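Local coordinates for protein chitooligosaccharide oxidase (Gibberella zeae, PDB 6Y0R) that oxidises the C1 hydroxyl of chitooligosaccharides to the lactone with its bound FAD, passing the electrons to molecular oxygen to give hydrogen peroxide, at residues 255-260 / 291-296; 352-357 / 374-379; 193-198 / 203-208; 65-68 / 72-75; 140-145 / 227-232. All coordinates share one frame; numbering follows the deposited sequence.

Contact 1. Residues 255-260 / 291-296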
# COMPACT_ATOMS: atom_id res chain seq x y z
N GLN A 255 -17.39 -12.22 7.45
CA GLN A 255 -17.57 -10.78 7.72
C GLN A 255 -18.14 -10.54 9.14
O GLN A 255 -17.63 -9.66 9.85
CB GLN A 255 -18.48 -10.20 6.66
CG GLN A 255 -19.01 -8.83 7.03
CD GLN A 255 -20.05 -8.33 6.07
OE1 GLN A 255 -21.26 -8.53 6.24
NE2 GLN A 255 -19.58 -7.74 5.00
N GLU A 256 -19.22 -11.23 9.50
CA GLU A 256 -19.90 -11.00 10.81
C GLU A 256 -18.96 -11.36 11.95
O GLU A 256 -18.99 -10.65 12.98
CB GLU A 256 -21.19 -11.82 10.89
CG GLU A 256 -22.23 -11.33 9.90
CD GLU A 256 -22.53 -9.85 10.00
OE1 GLU A 256 -22.20 -9.10 9.07
OE2 GLU A 256 -23.08 -9.43 11.03
N PHE A 257 -18.18 -12.44 11.82
CA PHE A 257 -17.16 -12.80 12.83
C PHE A 257 -16.17 -11.65 12.96
O PHE A 257 -15.78 -11.25 14.04
CB PHE A 257 -16.47 -14.12 12.48
CG PHE A 257 -15.40 -14.53 13.44
CD1 PHE A 257 -15.71 -15.26 14.58
CD2 PHE A 257 -14.08 -14.23 13.19
CE1 PHE A 257 -14.71 -15.63 15.47
CE2 PHE A 257 -13.08 -14.61 14.07
CZ PHE A 257 -13.39 -15.34 15.20
N GLY A 258 -15.74 -11.10 11.82
CA GLY A 258 -14.75 -10.01 11.79
C GLY A 258 -15.23 -8.80 12.55
O GLY A 258 -14.37 -8.15 13.20
N LYS A 259 -16.51 -8.47 12.49
CA LYS A 259 -17.05 -7.27 13.19
C LYS A 259 -16.74 -7.34 14.68
O LYS A 259 -16.40 -6.30 15.28
CB LYS A 259 -18.55 -7.11 13.02
CG LYS A 259 -19.03 -6.84 11.62
CD LYS A 259 -20.53 -6.56 11.66
CE LYS A 259 -21.12 -6.02 10.39
NZ LYS A 259 -22.59 -6.25 10.34
N GLY A 260 -16.88 -8.51 15.29
CA GLY A 260 -16.75 -8.57 16.75
C GLY A 260 -15.41 -9.12 17.23
O GLY A 260 -15.17 -9.12 18.45
N LYS A 291 -8.77 -21.35 20.12
CA LYS A 291 -9.98 -21.01 20.92
C LYS A 291 -10.70 -19.80 20.31
O LYS A 291 -11.94 -19.85 20.14
CB LYS A 291 -9.61 -20.76 22.38
CG LYS A 291 -9.18 -22.03 23.11
CD LYS A 291 -8.60 -21.81 24.50
CE LYS A 291 -7.71 -22.96 24.92
NZ LYS A 291 -7.91 -23.32 26.34
N ALA A 292 -9.96 -18.80 19.87
CA ALA A 292 -10.53 -17.56 19.29
C ALA A 292 -11.26 -17.83 17.98
O ALA A 292 -12.27 -17.12 17.70
CB ALA A 292 -9.45 -16.54 19.07
N LEU A 293 -10.77 -18.77 17.17
CA LEU A 293 -11.41 -19.07 15.86
C LEU A 293 -12.54 -20.08 15.94
O LEU A 293 -13.26 -20.25 14.96
CB LEU A 293 -10.34 -19.58 14.90
CG LEU A 293 -9.44 -18.53 14.29
CD1 LEU A 293 -8.48 -19.21 13.31
CD2 LEU A 293 -10.23 -17.44 13.61
N GLN A 294 -12.69 -20.79 17.06
CA GLN A 294 -13.65 -21.91 17.13
C GLN A 294 -15.05 -21.44 16.70
O GLN A 294 -15.70 -22.17 15.98
CB GLN A 294 -13.59 -22.57 18.51
CG GLN A 294 -14.12 -23.99 18.52
CD GLN A 294 -13.64 -24.92 17.42
OE1 GLN A 294 -12.47 -24.94 17.04
NE2 GLN A 294 -14.55 -25.71 16.89
N PRO A 295 -15.58 -20.26 17.07
CA PRO A 295 -16.90 -19.86 16.55
C PRO A 295 -17.00 -19.77 15.02
O PRO A 295 -18.05 -20.08 14.45
CB PRO A 295 -17.14 -18.47 17.17
CG PRO A 295 -16.25 -18.48 18.39
CD PRO A 295 -15.02 -19.27 18.00
N LEU A 296 -15.94 -19.30 14.37
CA LEU A 296 -15.93 -19.24 12.89
C LEU A 296 -15.86 -20.64 12.31
O LEU A 296 -16.61 -20.95 11.39
CB LEU A 296 -14.72 -18.43 12.43
CG LEU A 296 -14.69 -18.23 10.93
CD1 LEU A 296 -15.84 -17.36 10.52
CD2 LEU A 296 -13.33 -17.63 10.54

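Contact 2. Residues 352-357 / 374-379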
# COMPACT_ATOMS: atom_id res chain seq x y z
N ALA A 352 -27.30 -10.92 0.32
CA ALA A 352 -27.70 -10.78 -1.10
C ALA A 352 -26.53 -10.22 -1.93
O ALA A 352 -26.30 -10.68 -3.05
CB ALA A 352 -28.92 -9.89 -1.17
N GLU A 353 -25.79 -9.24 -1.41
CA GLU A 353 -24.58 -8.71 -2.10
C GLU A 353 -23.52 -9.81 -2.21
O GLU A 353 -22.92 -9.97 -3.26
CB GLU A 353 -24.07 -7.49 -1.35
CG GLU A 353 -24.95 -6.28 -1.61
CD GLU A 353 -24.90 -5.11 -0.64
OE1 GLU A 353 -24.40 -5.25 0.52
OE2 GLU A 353 -25.43 -4.03 -1.03
N PHE A 354 -23.33 -10.63 -1.17
CA PHE A 354 -22.35 -11.73 -1.30
C PHE A 354 -22.85 -12.72 -2.36
O PHE A 354 -22.03 -13.28 -3.09
CB PHE A 354 -22.08 -12.41 0.04
CG PHE A 354 -21.14 -11.65 0.94
CD1 PHE A 354 -19.83 -11.40 0.52
CD2 PHE A 354 -21.54 -11.16 2.18
CE1 PHE A 354 -18.95 -10.73 1.35
CE2 PHE A 354 -20.64 -10.49 3.00
CZ PHE A 354 -19.34 -10.28 2.59
N LYS A 355 -24.16 -12.97 -2.44
CA LYS A 355 -24.71 -13.87 -3.50
C LYS A 355 -24.40 -13.33 -4.90
O LYS A 355 -23.96 -14.13 -5.73
CB LYS A 355 -26.22 -14.08 -3.33
CG LYS A 355 -26.58 -15.06 -2.24
CD LYS A 355 -28.08 -15.36 -2.17
CE LYS A 355 -28.39 -16.23 -0.96
NZ LYS A 355 -29.82 -16.20 -0.59
N SER A 356 -24.52 -12.02 -5.14
CA SER A 356 -24.20 -11.40 -6.46
C SER A 356 -22.74 -11.65 -6.78
O SER A 356 -22.39 -12.04 -7.89
CB SER A 356 -24.48 -9.93 -6.49
OG SER A 356 -25.84 -9.71 -6.18
N PHE A 357 -21.87 -11.37 -5.80
CA PHE A 357 -20.42 -11.58 -5.92
C PHE A 357 -20.10 -13.03 -6.26
O PHE A 357 -19.37 -13.32 -7.21
CB PHE A 357 -19.78 -11.10 -4.62
CG PHE A 357 -18.31 -11.37 -4.51
CD1 PHE A 357 -17.42 -10.81 -5.39
CD2 PHE A 357 -17.82 -12.12 -3.45
CE1 PHE A 357 -16.06 -11.06 -5.27
CE2 PHE A 357 -16.46 -12.36 -3.33
CZ PHE A 357 -15.59 -11.84 -4.26
N LEU A 374 -8.33 -12.67 -5.84
CA LEU A 374 -8.72 -11.50 -5.04
C LEU A 374 -8.55 -11.85 -3.57
O LEU A 374 -8.43 -13.03 -3.24
CB LEU A 374 -10.14 -11.05 -5.37
CG LEU A 374 -11.24 -12.04 -5.03
CD1 LEU A 374 -11.76 -11.81 -3.62
CD2 LEU A 374 -12.37 -11.92 -6.05
N GLN A 375 -8.43 -10.81 -2.77
CA GLN A 375 -8.41 -10.95 -1.30
C GLN A 375 -9.53 -10.08 -0.76
O GLN A 375 -9.82 -8.99 -1.31
CB GLN A 375 -7.07 -10.54 -0.67
CG GLN A 375 -5.86 -11.30 -1.15
CD GLN A 375 -4.63 -10.48 -0.83
OE1 GLN A 375 -4.62 -9.24 -0.92
NE2 GLN A 375 -3.58 -11.16 -0.41
N MET A 376 -10.19 -10.59 0.25
CA MET A 376 -11.15 -9.80 1.05
C MET A 376 -10.63 -9.69 2.49
O MET A 376 -10.63 -10.70 3.19
CB MET A 376 -12.53 -10.43 1.05
CG MET A 376 -13.51 -9.58 1.77
SD MET A 376 -15.16 -10.22 1.68
CE MET A 376 -15.04 -11.56 2.83
N ASP A 377 -10.14 -8.52 2.86
CA ASP A 377 -9.48 -8.28 4.16
C ASP A 377 -10.51 -7.69 5.11
O ASP A 377 -11.19 -6.76 4.71
CB ASP A 377 -8.29 -7.34 4.00
CG ASP A 377 -7.28 -7.66 2.91
OD1 ASP A 377 -7.17 -8.82 2.54
OD2 ASP A 377 -6.64 -6.70 2.39
N ILE A 378 -10.53 -8.13 6.37
CA ILE A 378 -11.34 -7.42 7.41
C ILE A 378 -10.46 -6.29 7.94
O ILE A 378 -9.41 -6.59 8.58
CB ILE A 378 -11.80 -8.39 8.53
CG1 ILE A 378 -12.63 -9.52 7.93
CG2 ILE A 378 -12.58 -7.57 9.55
CD1 ILE A 378 -12.58 -10.81 8.72
N THR A 379 -10.73 -5.04 7.58
CA THR A 379 -9.98 -3.88 8.11
C THR A 379 -10.66 -3.34 9.37
O THR A 379 -9.96 -2.71 10.15
CB THR A 379 -9.87 -2.74 7.09
OG1 THR A 379 -11.16 -2.23 6.77
CG2 THR A 379 -9.21 -3.20 5.82

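Contact 3. Residues 193-198 / 203-208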
# COMPACT_ATOMS: atom_id res chain seq x y z
N LYS A 193 12.93 23.76 0.06
CA LYS A 193 13.00 24.02 1.51
C LYS A 193 12.69 22.72 2.25
O LYS A 193 11.67 22.05 1.93
CB LYS A 193 12.05 25.14 1.95
CG LYS A 193 11.92 25.31 3.45
CD LYS A 193 11.30 26.61 3.92
CE LYS A 193 12.11 27.26 5.02
NZ LYS A 193 11.83 28.71 5.13
N VAL A 194 13.52 22.40 3.24
CA VAL A 194 13.37 21.20 4.10
C VAL A 194 12.57 21.61 5.32
O VAL A 194 12.99 22.52 6.06
CB VAL A 194 14.75 20.64 4.49
CG1 VAL A 194 14.61 19.40 5.37
CG2 VAL A 194 15.55 20.33 3.25
N VAL A 195 11.44 20.97 5.56
CA VAL A 195 10.60 21.29 6.74
C VAL A 195 10.37 20.02 7.57
O VAL A 195 10.37 18.89 7.02
CB VAL A 195 9.30 22.00 6.33
CG1 VAL A 195 9.61 23.19 5.44
CG2 VAL A 195 8.32 21.09 5.62
N HIS A 196 10.15 20.23 8.84
CA HIS A 196 9.67 19.17 9.76
C HIS A 196 8.17 19.36 9.96
O HIS A 196 7.71 20.53 10.01
CB HIS A 196 10.52 19.19 11.04
CG HIS A 196 10.10 18.13 12.00
ND1 HIS A 196 10.48 16.81 11.84
CD2 HIS A 196 9.28 18.17 13.06
CE1 HIS A 196 9.94 16.09 12.81
NE2 HIS A 196 9.20 16.89 13.57
N CYS A 197 7.41 18.27 10.04
CA CYS A 197 5.99 18.30 10.40
C CYS A 197 5.65 17.15 11.37
O CYS A 197 6.41 16.15 11.45
CB CYS A 197 5.12 18.35 9.15
SG CYS A 197 5.17 16.83 8.15
N SER A 198 4.57 17.35 12.09
CA SER A 198 4.09 16.52 13.20
C SER A 198 2.66 16.95 13.52
O SER A 198 2.16 17.87 12.87
CB SER A 198 5.00 16.65 14.38
OG SER A 198 4.79 17.92 14.98
N SER A 203 0.98 20.99 11.00
CA SER A 203 0.10 19.83 11.23
C SER A 203 -0.76 19.57 9.98
O SER A 203 -1.25 18.43 9.83
CB SER A 203 -0.72 19.97 12.46
OG SER A 203 -1.67 21.01 12.30
N ASP A 204 -0.98 20.60 9.13
CA ASP A 204 -1.75 20.43 7.86
C ASP A 204 -0.94 19.57 6.87
O ASP A 204 -1.52 18.66 6.24
CB ASP A 204 -2.17 21.79 7.29
CG ASP A 204 -1.04 22.79 7.03
OD1 ASP A 204 0.10 22.57 7.47
OD2 ASP A 204 -1.33 23.81 6.36
N LEU A 205 0.34 19.80 6.75
CA LEU A 205 1.25 19.00 5.90
C LEU A 205 1.28 17.59 6.49
O LEU A 205 1.23 16.62 5.73
CB LEU A 205 2.65 19.58 5.88
CG LEU A 205 3.69 18.84 5.06
CD1 LEU A 205 3.33 18.77 3.57
CD2 LEU A 205 5.03 19.50 5.21
N PHE A 206 1.39 17.46 7.81
CA PHE A 206 1.50 16.13 8.45
C PHE A 206 0.21 15.33 8.23
O PHE A 206 0.29 14.10 8.01
CB PHE A 206 1.81 16.28 9.94
CG PHE A 206 2.14 14.97 10.60
CD1 PHE A 206 3.26 14.27 10.21
CD2 PHE A 206 1.32 14.47 11.59
CE1 PHE A 206 3.55 13.05 10.80
CE2 PHE A 206 1.63 13.25 12.21
CZ PHE A 206 2.76 12.57 11.83
N TRP A 207 -0.94 15.99 8.32
CA TRP A 207 -2.25 15.40 7.95
C TRP A 207 -2.17 14.88 6.50
O TRP A 207 -2.65 13.74 6.28
CB TRP A 207 -3.36 16.42 8.16
CG TRP A 207 -4.72 15.91 7.87
CD1 TRP A 207 -5.57 15.26 8.70
CD2 TRP A 207 -5.43 16.07 6.63
NE1 TRP A 207 -6.74 14.99 8.07
CE2 TRP A 207 -6.68 15.47 6.80
CE3 TRP A 207 -5.10 16.69 5.42
CZ2 TRP A 207 -7.62 15.43 5.76
CZ3 TRP A 207 -6.04 16.68 4.41
CH2 TRP A 207 -7.27 16.05 4.59
N GLY A 208 -1.78 15.72 5.53
CA GLY A 208 -1.81 15.31 4.12
C GLY A 208 -0.88 14.17 3.85
O GLY A 208 -1.19 13.32 2.97

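Contact 4. Residues 65-68 / 72-75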
# COMPACT_ATOMS: atom_id res chain seq x y z
N ALA A 65 17.39 11.42 -10.92
CA ALA A 65 18.31 11.86 -9.85
C ALA A 65 18.45 10.70 -8.85
O ALA A 65 17.43 10.02 -8.55
CB ALA A 65 17.83 13.11 -9.16
N VAL A 66 19.68 10.45 -8.36
CA VAL A 66 19.98 9.32 -7.45
C VAL A 66 20.69 9.87 -6.22
O VAL A 66 21.86 9.58 -5.95
CB VAL A 66 20.72 8.18 -8.14
CG1 VAL A 66 20.75 6.98 -7.21
CG2 VAL A 66 20.11 7.77 -9.46
N PRO A 67 19.98 10.64 -5.39
CA PRO A 67 20.59 11.29 -4.24
C PRO A 67 20.95 10.32 -3.11
O PRO A 67 20.25 9.35 -2.86
CB PRO A 67 19.54 12.28 -3.74
CG PRO A 67 18.22 11.59 -4.16
CD PRO A 67 18.53 10.94 -5.49
N THR A 68 22.05 10.61 -2.41
CA THR A 68 22.41 9.93 -1.14
C THR A 68 22.25 10.82 0.08
O THR A 68 22.38 10.28 1.20
CB THR A 68 23.85 9.40 -1.24
OG1 THR A 68 24.71 10.54 -1.24
CG2 THR A 68 24.07 8.60 -2.49
N GLN A 72 21.12 16.76 -1.54
CA GLN A 72 20.99 16.38 -2.96
C GLN A 72 19.50 16.31 -3.38
O GLN A 72 19.21 16.64 -4.54
CB GLN A 72 21.71 15.08 -3.23
CG GLN A 72 23.23 15.24 -3.23
CD GLN A 72 23.93 13.92 -3.20
OE1 GLN A 72 23.31 12.86 -3.21
NE2 GLN A 72 25.26 13.97 -3.19
N VAL A 73 18.62 15.88 -2.48
CA VAL A 73 17.14 15.89 -2.76
C VAL A 73 16.70 17.36 -2.94
O VAL A 73 16.00 17.65 -3.96
CB VAL A 73 16.32 15.17 -1.67
CG1 VAL A 73 14.82 15.22 -1.98
CG2 VAL A 73 16.75 13.72 -1.50
N SER A 74 17.10 18.26 -2.02
CA SER A 74 16.76 19.70 -2.12
C SER A 74 17.22 20.23 -3.47
O SER A 74 16.41 20.88 -4.15
CB SER A 74 17.34 20.54 -1.02
OG SER A 74 16.63 20.34 0.17
N ALA A 75 18.49 20.01 -3.84
CA ALA A 75 19.04 20.52 -5.12
C ALA A 75 18.26 19.95 -6.30
O ALA A 75 17.96 20.68 -7.27
CB ALA A 75 20.52 20.21 -5.24
O HOH W 1 26.34 11.04 -3.26

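Contact 5. Residues 140-145 / 227-232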
# COMPACT_ATOMS: atom_id res chain seq x y z
N GLU A 140 15.95 -4.54 10.58
CA GLU A 140 16.70 -3.55 11.40
C GLU A 140 15.99 -3.29 12.72
O GLU A 140 16.65 -3.24 13.74
CB GLU A 140 16.94 -2.24 10.66
CG GLU A 140 17.99 -2.36 9.58
CD GLU A 140 19.42 -2.55 10.10
OE1 GLU A 140 19.65 -2.26 11.27
OE2 GLU A 140 20.29 -2.97 9.30
N LEU A 141 14.67 -3.11 12.74
CA LEU A 141 14.00 -2.82 14.01
C LEU A 141 14.08 -4.05 14.91
O LEU A 141 14.18 -3.89 16.13
CB LEU A 141 12.56 -2.38 13.76
CG LEU A 141 12.41 -1.05 13.03
CD1 LEU A 141 10.92 -0.74 12.88
CD2 LEU A 141 13.12 0.10 13.76
N TRP A 142 13.93 -5.23 14.33
CA TRP A 142 14.01 -6.50 15.09
C TRP A 142 15.41 -6.62 15.70
O TRP A 142 15.52 -6.85 16.92
CB TRP A 142 13.70 -7.67 14.17
CG TRP A 142 13.88 -9.01 14.81
CD1 TRP A 142 14.89 -9.87 14.53
CD2 TRP A 142 13.00 -9.68 15.73
NE1 TRP A 142 14.72 -11.03 15.23
CE2 TRP A 142 13.56 -10.95 15.96
CE3 TRP A 142 11.82 -9.34 16.38
CZ2 TRP A 142 12.99 -11.84 16.86
CZ3 TRP A 142 11.24 -10.24 17.26
CH2 TRP A 142 11.81 -11.49 17.47
N ASN A 143 16.43 -6.44 14.89
CA ASN A 143 17.82 -6.70 15.36
C ASN A 143 18.25 -5.57 16.32
O ASN A 143 18.90 -5.86 17.35
CB ASN A 143 18.78 -6.81 14.19
CG ASN A 143 18.59 -8.05 13.35
OD1 ASN A 143 18.03 -9.04 13.80
ND2 ASN A 143 19.17 -8.06 12.16
N GLN A 144 17.89 -4.32 16.07
CA GLN A 144 18.35 -3.19 16.91
C GLN A 144 17.68 -3.24 18.29
O GLN A 144 18.33 -2.84 19.29
CB GLN A 144 18.12 -1.84 16.22
CG GLN A 144 19.05 -1.57 15.05
CD GLN A 144 18.81 -0.22 14.42
OE1 GLN A 144 18.56 0.76 15.13
NE2 GLN A 144 18.81 -0.17 13.10
N GLY A 145 16.44 -3.71 18.42
CA GLY A 145 15.71 -3.56 19.68
C GLY A 145 14.50 -4.42 19.85
O GLY A 145 13.76 -4.19 20.81
N PHE A 227 6.31 -0.46 18.21
CA PHE A 227 5.75 -1.33 19.27
C PHE A 227 6.72 -2.50 19.47
O PHE A 227 7.62 -2.74 18.63
CB PHE A 227 4.33 -1.81 19.00
CG PHE A 227 4.13 -2.48 17.66
CD1 PHE A 227 4.32 -3.85 17.50
CD2 PHE A 227 3.70 -1.73 16.58
CE1 PHE A 227 4.12 -4.45 16.26
CE2 PHE A 227 3.53 -2.34 15.34
CZ PHE A 227 3.73 -3.69 15.19
N ALA A 228 6.63 -3.13 20.62
CA ALA A 228 7.46 -4.33 20.90
C ALA A 228 7.08 -5.42 19.89
O ALA A 228 5.91 -5.77 19.78
CB ALA A 228 7.22 -4.77 22.33
N ALA A 229 8.06 -5.99 19.21
CA ALA A 229 7.89 -7.08 18.22
C ALA A 229 7.45 -8.31 18.98
O ALA A 229 8.13 -8.73 19.93
CB ALA A 229 9.17 -7.29 17.48
N PRO A 230 6.29 -8.91 18.63
CA PRO A 230 5.79 -10.07 19.35
C PRO A 230 6.80 -11.22 19.40
O PRO A 230 7.41 -11.58 18.38
CB PRO A 230 4.56 -10.51 18.57
CG PRO A 230 4.12 -9.27 17.80
CD PRO A 230 5.34 -8.42 17.60
N GLU A 231 6.95 -11.78 20.60
CA GLU A 231 7.71 -13.04 20.81
C GLU A 231 6.91 -14.23 20.24
O GLU A 231 7.50 -15.17 19.73
CB GLU A 231 7.97 -13.19 22.31
CG GLU A 231 8.63 -14.49 22.69
CD GLU A 231 10.05 -14.71 22.18
OE1 GLU A 231 10.68 -13.74 21.70
OE2 GLU A 231 10.51 -15.87 22.25
N LYS A 232 5.60 -14.19 20.37
CA LYS A 232 4.69 -15.26 19.95
C LYS A 232 3.59 -14.63 19.09
O LYS A 232 2.76 -13.85 19.61
CB LYS A 232 4.11 -15.98 21.16
CG LYS A 232 5.12 -16.82 21.95
CD LYS A 232 4.55 -17.43 23.18
CE LYS A 232 5.55 -18.25 23.98
NZ LYS A 232 6.57 -17.42 24.67

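Contact 1. Residues 255-260 / 291-296
Phe257 and Leu296 mark the closest backbone approach, CA to CA 6.6 Å, of two helical segments that run roughly antiparallel at 143°, with axes 10.5 Å apart. They belong to the helices 247-260 and 286-300 of a beta-alpha-beta-beta-alpha-beta unit whose strand order is that of a ferredoxin-like fold, and they illustrate how well-spaced helices can be joined by one aromatic knob. Phe257 fills a knobs-into-holes site lined by Ala292, Leu293, Pro295 and Leu296. Its CG is anti to the backbone N (chi1 178°), which sends the ring straight out across the gap. Leu296 CB sits over the centre of one face, 4.0 Å from the ring centroid, a CH-pi contact, while Leu296 CD1 reaches back to Phe257 CB at 3.8 Å. Pro295 CB borders the rim near CE1, and Leu293 CD2 comes in obliquely at CE2. Within its own helix, Lys259 NZ forms a salt bridge with Glu256, hydrogen-bonded to both carboxylate oxygens on their syn sides. Helix 286-300 is kinked at Pro295, whose nitrogen carries no proton for the preceding turn. Near this kink the carbonyl of Ala292 meets the ring edge in its plane, Ala292 O lying 3.3 Å from Phe257 CZ.

Contact 2. Residues 352-357 / 374-379
Met376 leaves its strand with CG anti to the backbone N (chi1 -176°) and stays straight through SD, an extended shape that carries the sulfur to the Phe354 edge; the bend comes only at the last bond (chi3 75°), which turns the methyl aside. Leu374 differs: its CG stands between the backbone N and the carbonyl carbon (chi1 64°), and both methyls face Phe357. Two contacts bridge backbones whose CA atoms stay more than 11 Å apart. In the first, Met376 SD approaches the rim of the Phe354 ring, 3.8 Å from CE1 and 5.1 Å from the ring centroid, an edge-on Met-aromatic contact with the two side chains crossing at about a right angle. In the second, Phe357 and Leu374 meet from opposite directions. Leu374 CD2 lies 3.7 Å from Phe357 CZ, near the ring plane, and CD1 is 3.9 Å from the same CZ. Both rings thus offer their edges, to apolar carbons and one sulfur. Here helix 351-367 covers the antiparallel sheet through strand 371-378. Leu251 and Gln255 of helix 247-260 touch Phe354, Ser431 and Ile432 of helix 420-433 touch Phe357, and Phe405 and Phe407 of neighbouring strand 403-411 pack on Met376 and Leu374.

Contact 3. Residues 193-198 / 203-208
Cys197 and Phe206, with CA atoms 5.4 Å apart, lie where strand 194-197 and the start of helix 203-212 pass almost perpendicularly, at 82°, with axes 7.9 Å apart. The Phe206 ring is engaged in two ways. Ser198 CA stands over one face, offset toward the rim and 3.8 Å from the ring centroid, as a CH-pi donor; Cys197 SG lies at the edge, 3.8 Å from Phe206 CD1, a sulfur-aromatic contact. The same sulfur also rests on the helix backbone, 3.7 Å from Phe206 CA, and on Leu205. Leu205 in turn sends CD2 to Val195 CG2 at 3.7 Å. These contacts close a tight strand-to-helix turn in the FAD-binding PCMH-type region: strand 194-197 forms a hairpin with strand 182-188, and the chain then folds back so that helix 203-212 packs on this antiparallel sheet, the Leu205 side chain about 10 Å from the FAD. Polar contacts accompany the packing. Ser198 O receives a CA-H contact from Ser203 CA at 3.3 Å, while the Ser198 hydroxyl is hydrogen-bonded to Thr200 N. On the helix, Asp204 OD1 accepts Leu205 N from above the carboxylate plane and is also hydrogen-bonded to Tyr476 OH, and OD2 forms a salt bridge with Lys475.

Contact 4. Residues 65-68 / 72-75
The carboxamide of Gln72 is the flat group that meets Thr68 and Pro67, and it does so at its oxygen end. Thr68 N and Pro67 CA approach OE1 from opposite sides of the amide plane, while a water lies close to that plane beside NE2. Thr68 N makes a short hydrogen bond to Gln72 OE1, 2.7 Å with 163° at the hydrogen, and lies nearly along the C=O axis; Pro67 CA packs closely, 3.3 Å from Gln72 OE1. The water accepts from Gln72 NE2 (3.1 Å) and is also hydrogen-bonded to Thr68 OG1 (2.6 Å). The amide is thus tied to Thr68 by its oxygen directly and by its nitrogen through the water, which should restrain its rotation. The segments form the turn between strand 63-65 and helix 70-83, the first half of a beta-alpha-beta crossover to strand 87-90, with strand 108-111 lying between the two in the sheet, within the FAD-binding domain. Elsewhere the packing is apolar. Gln72 CB rests 3.6 Å from Pro67 CB, and Val73 CG2 touches Pro67 CG at 3.7 Å. Val73 also packs on Val188, Val218 and Val220 of the adjoining antiparallel sheet, its side chain about 8 Å from the FAD.

Contact 5. Residues 140-145 / 227-232
Trp142, on helix 134-145, meets Ala229 just beyond the end of strand 218-228, where the chain leaves the antiparallel sheet of the FAD-binding PCMH-type region. The nearest CA atoms, those of Trp142 and Ala229, are 6.9 Å apart, and here an indole bridges the helix and the loop leaving the strand. Apolar packing carries the contact. With CG anti to the backbone N (chi1 174°), the indole extends from the helix so that its six-membered ring presents an edge to the methyl of Ala229: the CB lies in the ring plane, 3.5 Å from Trp142 CE3 and 3.6 Å from CZ3. Pro230 O is a looser neighbour, approaching CZ3 obliquely. Trp312 and Met313 of helix 312-320 also pack on Trp142, and Trp312 touches Ala229 and Pro230 as well, so that helix takes part in the same cluster.

Polar bonds act alongside. Backbone pairs of Ala229 with Lys146 and Phe227 with Ala148, and a salt bridge from Glu231 OE1 to Lys146 NZ, lay the chain after helix 134-145 alongside the end of strand 218-228. On the helix itself, Gln144 uses both ends of its amide toward strand 118-120, and Gln144 NE2 also donates to Glu140 OE1 at 2.9 Å, nearly straight at 166°, on the anti side and tilted 27° out of the carboxylate plane.

In the fold
Contact 2 is the fully buried one, apolar and sulfur-aromatic; the others are only partly buried. Its strand 371-378 belongs to the seven-stranded sheet, and helix 247-260 of contact 1 also packs on Met376 and Phe354; the two contacts touch directly, Gly258 CA lying 3.8 Å from Ile378 CD1. Contact 1 joins two helices, contact 2 a helix to a strand. Contacts 3, 4 and 5 all lie in the FAD-binding PCMH-type region. Contacts 3 and 4 meet where Val194 packs on Ser74; both close short turns, and contact 4 alone has a hydrogen bond and a water between its segments. Contact 5 sets an indole edge against a methyl and reaches the same antiparallel sheet as contact 3.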